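Local coordinates for ArsC family reductase (Pseudomonas aeruginosa, PDB 1RW1), which is of unestablished function but probably acts as a glutathione-dependent thiol reductase, at residues A[2-8]-A[27-33]; A[10-16]-A[90-94]. One frame throughout, in Å; residues are numbered along the deposited sequence.

Interaction 1. Residues A[2-8]-A[27-33]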
loop_
_atom_site.group_PDB
_atom_site.type_symbol
_atom_site.label_atom_id
_atom_site.label_comp_id
_atom_site.label_asym_id
_atom_site.label_seq_id
_atom_site.Cartn_x
_atom_site.Cartn_y
_atom_site.Cartn_z
ATOM N N TYR A 2 12.805 -8.071 -1.778
ATOM C CA TYR A 2 11.954 -6.962 -1.386
ATOM C C TYR A 2 10.942 -6.703 -2.503
ATOM O O TYR A 2 11.265 -6.827 -3.694
ATOM C CB TYR A 2 12.811 -5.726 -1.196
ATOM C CG TYR A 2 13.858 -5.882 -0.117
ATOM C CD1 TYR A 2 13.545 -6.427 1.120
ATOM C CD2 TYR A 2 15.174 -5.480 -0.326
ATOM C CE1 TYR A 2 14.499 -6.563 2.111
ATOM C CE2 TYR A 2 16.136 -5.602 0.664
ATOM C CZ TYR A 2 15.787 -6.139 1.879
ATOM O OH TYR A 2 16.743 -6.265 2.858
ATOM N N VAL A 3 9.736 -6.316 -2.108
ATOM C CA VAL A 3 8.657 -6.086 -3.080
ATOM C C VAL A 3 7.964 -4.769 -2.735
ATOM O O VAL A 3 7.534 -4.562 -1.594
ATOM C CB VAL A 3 7.614 -7.230 -3.099
ATOM C CG1 VAL A 3 6.624 -6.994 -4.226
ATOM C CG2 VAL A 3 8.307 -8.580 -3.251
ATOM N N LEU A 4 7.880 -3.881 -3.724
ATOM C CA LEU A 4 7.231 -2.590 -3.602
ATOM C C LEU A 4 5.903 -2.654 -4.352
ATOM O O LEU A 4 5.882 -2.980 -5.536
ATOM C CB LEU A 4 8.130 -1.512 -4.215
ATOM C CG LEU A 4 7.685 -0.072 -3.929
ATOM C CD1 LEU A 4 7.925 0.300 -2.468
ATOM C CD2 LEU A 4 8.417 0.880 -4.855
ATOM N N TYR A 5 4.817 -2.287 -3.685
ATOM C CA TYR A 5 3.466 -2.368 -4.231
ATOM C C TYR A 5 2.907 -0.970 -4.425
ATOM O O TYR A 5 2.924 -0.145 -3.500
ATOM C CB TYR A 5 2.544 -3.105 -3.255
ATOM C CG TYR A 5 2.908 -4.540 -2.973
ATOM C CD1 TYR A 5 3.901 -4.867 -2.088
ATOM C CD2 TYR A 5 2.237 -5.570 -3.600
ATOM C CE1 TYR A 5 4.219 -6.186 -1.820
ATOM C CE2 TYR A 5 2.545 -6.895 -3.349
ATOM C CZ TYR A 5 3.540 -7.203 -2.445
ATOM O OH TYR A 5 3.849 -8.517 -2.181
ATOM N N GLY A 6 2.356 -0.720 -5.607
ATOM C CA GLY A 6 1.709 0.550 -5.887
ATOM C C GLY A 6 1.474 0.709 -7.375
ATOM O O GLY A 6 1.105 -0.239 -8.064
ATOM N N ILE A 7 1.677 1.928 -7.881
ATOM C CA ILE A 7 1.508 2.267 -9.289
ATOM C C ILE A 7 2.670 3.154 -9.723
ATOM O O ILE A 7 3.483 3.576 -8.906
ATOM C CB ILE A 7 0.137 2.982 -9.539
ATOM C CG1 ILE A 7 0.115 4.368 -8.875
ATOM C CG2 ILE A 7 -1.017 2.111 -9.085
ATOM C CD1 ILE A 7 -1.092 5.217 -9.263
ATOM N N LYS A 8 2.753 3.446 -11.014
ATOM C CA LYS A 8 3.812 4.308 -11.534
ATOM C C LYS A 8 3.556 5.800 -11.299
ATOM O O LYS A 8 4.433 6.536 -10.832
ATOM C CB LYS A 8 3.989 4.040 -13.036
ATOM C CG LYS A 8 4.518 2.648 -13.366
ATOM C CD LYS A 8 4.417 2.346 -14.880
ATOM C CE LYS A 8 5.017 0.990 -15.252
ATOM N NZ LYS A 8 4.693 0.575 -16.669
ATOM N N TYR A 27 14.639 -4.497 -5.728
ATOM C CA TYR A 27 13.270 -4.810 -5.348
ATOM C C TYR A 27 12.482 -5.125 -6.600
ATOM O O TYR A 27 12.781 -4.634 -7.688
ATOM C CB TYR A 27 12.616 -3.646 -4.575
ATOM C CG TYR A 27 12.585 -2.342 -5.347
ATOM C CD1 TYR A 27 13.686 -1.494 -5.340
ATOM C CD2 TYR A 27 11.472 -1.977 -6.112
ATOM C CE1 TYR A 27 13.682 -0.330 -6.093
ATOM C CE2 TYR A 27 11.465 -0.814 -6.850
ATOM C CZ TYR A 27 12.573 0.008 -6.838
ATOM O OH TYR A 27 12.559 1.156 -7.590
ATOM N N ASP A 28 11.466 -5.945 -6.424
ATOM C CA ASP A 28 10.449 -6.170 -7.434
ATOM C C ASP A 28 9.360 -5.117 -7.268
ATOM O O ASP A 28 9.107 -4.661 -6.156
ATOM C CB ASP A 28 9.843 -7.561 -7.264
ATOM C CG ASP A 28 10.732 -8.672 -7.791
ATOM O OD1 ASP A 28 11.826 -8.395 -8.320
ATOM O OD2 ASP A 28 10.385 -9.850 -7.680
ATOM N N PHE A 29 8.716 -4.749 -8.362
ATOM C CA PHE A 29 7.627 -3.786 -8.362
ATOM C C PHE A 29 6.343 -4.487 -8.762
ATOM O O PHE A 29 6.241 -5.015 -9.868
ATOM C CB PHE A 29 7.956 -2.642 -9.312
ATOM C CG PHE A 29 6.805 -1.685 -9.569
ATOM C CD1 PHE A 29 5.983 -1.219 -8.555
ATOM C CD2 PHE A 29 6.550 -1.246 -10.854
ATOM C CE1 PHE A 29 4.946 -0.322 -8.830
ATOM C CE2 PHE A 29 5.523 -0.358 -11.124
ATOM C CZ PHE A 29 4.730 0.101 -10.122
ATOM N N HIS A 30 5.387 -4.499 -7.842
ATOM C CA HIS A 30 4.058 -5.060 -8.043
ATOM C C HIS A 30 3.111 -3.895 -8.342
ATOM O O HIS A 30 2.792 -3.110 -7.450
ATOM C CB HIS A 30 3.610 -5.811 -6.802
ATOM C CG HIS A 30 2.254 -6.421 -6.935
ATOM N ND1 HIS A 30 2.052 -7.783 -6.945
ATOM C CD2 HIS A 30 1.032 -5.843 -7.013
ATOM C CE1 HIS A 30 0.755 -8.007 -7.034
ATOM N NE2 HIS A 30 0.114 -6.854 -7.072
ATOM N N ASP A 31 2.731 -3.772 -9.611
ATOM C CA ASP A 31 2.015 -2.617 -10.157
ATOM C C ASP A 31 0.536 -2.963 -10.247
ATOM O O ASP A 31 0.146 -3.828 -11.051
ATOM C CB ASP A 31 2.583 -2.381 -11.547
ATOM C CG ASP A 31 1.958 -1.235 -12.303
ATOM O OD1 ASP A 31 0.999 -0.586 -11.813
ATOM O OD2 ASP A 31 2.454 -0.985 -13.434
ATOM N N TYR A 32 -0.312 -2.317 -9.455
ATOM C CA TYR A 32 -1.743 -2.635 -9.462
ATOM C C TYR A 32 -2.364 -2.486 -10.836
ATOM O O TYR A 32 -3.317 -3.207 -11.134
ATOM C CB TYR A 32 -2.496 -1.755 -8.468
ATOM C CG TYR A 32 -2.052 -1.881 -7.028
ATOM C CD1 TYR A 32 -1.750 -3.100 -6.448
ATOM C CD2 TYR A 32 -1.947 -0.764 -6.232
ATOM C CE1 TYR A 32 -1.340 -3.184 -5.137
ATOM C CE2 TYR A 32 -1.532 -0.837 -4.915
ATOM C CZ TYR A 32 -1.229 -2.052 -4.362
ATOM O OH TYR A 32 -0.817 -2.202 -3.061
ATOM N N LYS A 33 -1.889 -1.548 -11.668
ATOM C CA LYS A 33 -2.443 -1.367 -13.014
ATOM C C LYS A 33 -2.004 -2.457 -13.995
ATOM O O LYS A 33 -2.562 -2.548 -15.081
ATOM C CB LYS A 33 -2.113 0.017 -13.566
ATOM C CG LYS A 33 -2.750 1.162 -12.792
ATOM C CD LYS A 33 -2.474 2.507 -13.439
ATOM C CE LYS A 33 -2.918 3.706 -12.599
ATOM N NZ LYS A 33 -2.421 4.993 -13.139
HETATM O O HOH W 1 0.219 0.168 -2.242
HETATM O O HOH W 2 1.015 1.973 -12.805
HETATM O O HOH W 3 2.090 -0.344 -15.889
#
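Y5 and H30 meet on one side of the parallel pair of strands 2-6 and 27-31. CD2 of the Y5 ring lies over one face of the imidazole, 3.4 Å from H30 CG, in an oblique pair with the two ring planes inclined at 38°; H30 holds its CG anti to the backbone N (chi1 -180°), which carries the imidazole to the tyrosine. V3 CG1 touches H30 CB beside them. Next along, Y32 turns one ring face to the backbone N of G6 and brings its OH 3.5 Å from Y5 CB; a water takes the proton of this hydroxyl and donates to Y5 O. On the opposite side of the pair, L4 and Y27 run alongside each other, L4 CB 3.9 Å from Y27 CD2. F29 sets its ring edge against the end of strand 2-6, with CZ 3.7 Å from I7 C, and K8 CG sits at the same edge, its chain running roughly perpendicular to the F29 side chain.

Behind these side chains, five backbone hydrogen bonds alternate between the segments, the straightest from L4 N to D28 O (2.8 Å, 176°), the last from Y32 N to G6 O. D31 is the N-cap of helix 32-35: its OD1 receives K33 N from above the carboxylate plane. Further out, Y5 OH bonds E95 and H41, Y27 OH bonds D21 and R17, and H30 NE2 reaches G36 O. R17, on helix 11-22, also makes a cation-pi contact with F29, inside the beta-alpha-beta unit of this thioredoxin fold.

K8 NZ stays 4.2 Å from D31 OD2, and one water links them while a second joins K8 N to D31 OD1. Their attraction, acting through water instead of a direct salt bridge, is probably screened, while direct backbone bonds hold the strands.

Interaction 2. Residues A[10-16]-A[90-94]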
loop_
_atom_site.group_PDB
_atom_site.type_symbol
_atom_site.label_atom_id
_atom_site.label_comp_id
_atom_site.label_asym_id
_atom_site.label_seq_id
_atom_site.Cartn_x
_atom_site.Cartn_y
_atom_site.Cartn_z
ATOM N N CYS A 10 2.435 8.250 -9.431
ATOM C CA CYS A 10 2.120 8.648 -8.076
ATOM C C CYS A 10 3.349 9.335 -7.518
ATOM O O CYS A 10 4.415 8.734 -7.526
ATOM C CB CYS A 10 1.759 7.433 -7.207
ATOM S SG CYS A 10 1.636 7.769 -5.436
ATOM N N ASP A 11 3.222 10.567 -7.045
ATOM C CA ASP A 11 4.392 11.260 -6.530
ATOM C C ASP A 11 4.998 10.555 -5.319
ATOM O O ASP A 11 6.214 10.575 -5.162
ATOM C CB ASP A 11 4.097 12.705 -6.234
ATOM C CG ASP A 11 3.979 13.539 -7.491
ATOM O OD1 ASP A 11 4.597 13.233 -8.547
ATOM O OD2 ASP A 11 3.288 14.559 -7.474
ATOM N N THR A 12 4.195 9.937 -4.458
ATOM C CA THR A 12 4.745 9.215 -3.312
ATOM C C THR A 12 5.567 8.022 -3.786
ATOM O O THR A 12 6.653 7.761 -3.258
ATOM C CB THR A 12 3.630 8.795 -2.364
ATOM O OG1 THR A 12 2.977 9.972 -1.871
ATOM C CG2 THR A 12 4.197 8.114 -1.147
HETATM N N MSE A 13 5.056 7.300 -4.790
HETATM C CA MSE A 13 5.830 6.202 -5.375
HETATM C C MSE A 13 7.143 6.700 -5.965
HETATM O O MSE A 13 8.177 6.058 -5.807
HETATM C CB MSE A 13 5.018 5.508 -6.468
HETATM C CG MSE A 13 3.799 4.795 -5.963
HETATM SE SE MSE A 13 4.225 3.274 -4.812
HETATM C CE MSE A 13 5.159 2.197 -6.118
ATOM N N LYS A 14 7.099 7.835 -6.657
ATOM C CA LYS A 14 8.317 8.361 -7.279
ATOM C C LYS A 14 9.357 8.673 -6.210
ATOM O O LYS A 14 10.565 8.422 -6.388
ATOM C CB LYS A 14 8.002 9.615 -8.094
ATOM C CG LYS A 14 7.141 9.358 -9.296
ATOM C CD LYS A 14 6.638 10.643 -9.918
ATOM C CE LYS A 14 5.474 10.441 -10.849
ATOM N NZ LYS A 14 4.790 11.720 -11.127
ATOM N N LYS A 15 8.916 9.271 -5.108
ATOM C CA LYS A 15 9.806 9.624 -4.024
ATOM C C LYS A 15 10.438 8.362 -3.424
ATOM O O LYS A 15 11.653 8.291 -3.228
ATOM C CB LYS A 15 9.041 10.410 -2.945
ATOM C CG LYS A 15 8.564 11.775 -3.416
ATOM C CD LYS A 15 7.413 12.361 -2.623
ATOM C CE LYS A 15 7.656 12.486 -1.164
ATOM N NZ LYS A 15 6.536 13.265 -0.556
ATOM N N ALA A 16 9.603 7.376 -3.124
ATOM C CA ALA A 16 10.061 6.149 -2.489
ATOM C C ALA A 16 11.012 5.388 -3.405
ATOM O O ALA A 16 12.033 4.866 -2.948
ATOM C CB ALA A 16 8.875 5.276 -2.121
ATOM N N LYS A 90 -3.237 2.532 0.442
ATOM C CA LYS A 90 -2.163 3.480 0.684
ATOM C C LYS A 90 -0.886 3.009 -0.016
ATOM O O LYS A 90 -0.583 1.819 -0.061
ATOM C CB LYS A 90 -1.917 3.631 2.180
ATOM C CG LYS A 90 -2.855 4.586 2.869
ATOM C CD LYS A 90 -2.195 5.330 4.023
ATOM C CE LYS A 90 -3.203 6.120 4.858
ATOM N NZ LYS A 90 -4.136 5.206 5.525
ATOM N N ARG A 91 -0.137 3.977 -0.526
ATOM C CA ARG A 91 1.100 3.710 -1.279
ATOM C C ARG A 91 2.301 4.307 -0.535
ATOM O O ARG A 91 2.194 5.396 0.061
ATOM C CB ARG A 91 1.005 4.210 -2.707
ATOM C CG ARG A 91 -0.074 3.499 -3.497
ATOM C CD ARG A 91 -0.057 3.859 -4.952
ATOM N NE ARG A 91 -0.413 5.234 -5.248
ATOM C CZ ARG A 91 -1.603 5.629 -5.681
ATOM N NH1 ARG A 91 -2.625 4.797 -5.798
ATOM N NH2 ARG A 91 -1.759 6.896 -6.015
ATOM N N PRO A 92 3.475 3.747 -0.807
ATOM C CA PRO A 92 3.663 2.345 -1.172
ATOM C C PRO A 92 3.308 1.384 -0.071
ATOM O O PRO A 92 3.063 1.795 1.058
ATOM C CB PRO A 92 5.186 2.255 -1.449
ATOM C CG PRO A 92 5.725 3.650 -1.301
ATOM C CD PRO A 92 4.752 4.330 -0.388
ATOM N N VAL A 93 3.331 0.093 -0.396
ATOM C CA VAL A 93 3.595 -0.945 0.601
ATOM C C VAL A 93 4.929 -1.551 0.216
ATOM O O VAL A 93 5.168 -1.843 -0.960
ATOM C CB VAL A 93 2.491 -2.005 0.692
ATOM C CG1 VAL A 93 2.858 -3.071 1.707
ATOM C CG2 VAL A 93 1.167 -1.367 1.047
ATOM N N LEU A 94 5.822 -1.728 1.184
ATOM C CA LEU A 94 7.136 -2.308 0.936
ATOM C C LEU A 94 7.282 -3.525 1.825
ATOM O O LEU A 94 7.254 -3.404 3.058
ATOM C CB LEU A 94 8.236 -1.305 1.233
ATOM C CG LEU A 94 9.676 -1.832 1.127
ATOM C CD1 LEU A 94 10.020 -2.342 -0.271
ATOM C CD2 LEU A 94 10.651 -0.734 1.534
#
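M13 and P92 mark the nearest backbone approach, CA to CA 6.1 Å, where the first turns of helix 11-22 face the loop entering strand 93-95 and the peptide bond before P92 is cis. The polar half of the contact is C10 with R91. R91 NE donates to C10 SG over 3.3 Å at 162°, and the sulfur lies at the edge of the guanidinium, only 4° out of its plane; NH2 of R91 adds a weak bond to the same atom at 3.6 Å. C10 is also the N-cap of the helix, its SG accepting from M13 N at 3.5 Å, and with SG anti to the backbone N (chi1 170°) the sulfur lies between helix start and arginine. Three N-H groups thus converge on one sulfur. I7 packs against the R91 side chain.

A cysteine at the head of the helix after the first strand, near a cis-proline just before the antiparallel strand, is a hallmark arrangement of thioredoxin folds. By analogy with ArsC-family relatives, C10 is probably the redox-active cysteine, with R91 donating directly to its sulfur.

The apolar half closes on P92. M13, a selenomethionine in this crystal and bent at chi2 and chi3, runs antiparallel to the proline side chain and sets SE 3.6 Å from P92 CB; the same selenium lies 4.0 Å from R91 CB. One helical turn on, A16 CB touches the ring at P92 CG, again at 3.6 Å. T12 presents its methyl: CG2 lies 3.6 Å from R91 O and also touches P92 CD. L4 of strand 2-6 and Y109 of helix 106-113 also pack on P92.

Overall arrangement
The centres of interactions 1 and 2 lie 9 Å apart, and the two share one four-stranded mixed sheet ordered 27-31, 2-6, 93-95, 100-102. Along the chain their segments alternate: strand 2-6, helix 11-22, strand 27-31, then, after a largely helical insertion, strand 93-95. Strand 2-6 lies between 27-31 and the antiparallel 93-95. The contacts touch directly: Y5 N probably bonds V93 O (2.8 Å), L4 CD1 packs on P92 CB, and I7 O abuts M13 CG. Interaction 1 pairs the two parallel strands of the beta-alpha-beta unit, while interaction 2 ties the unit's helix to the strand 93-95 side around the probable active-site cysteine.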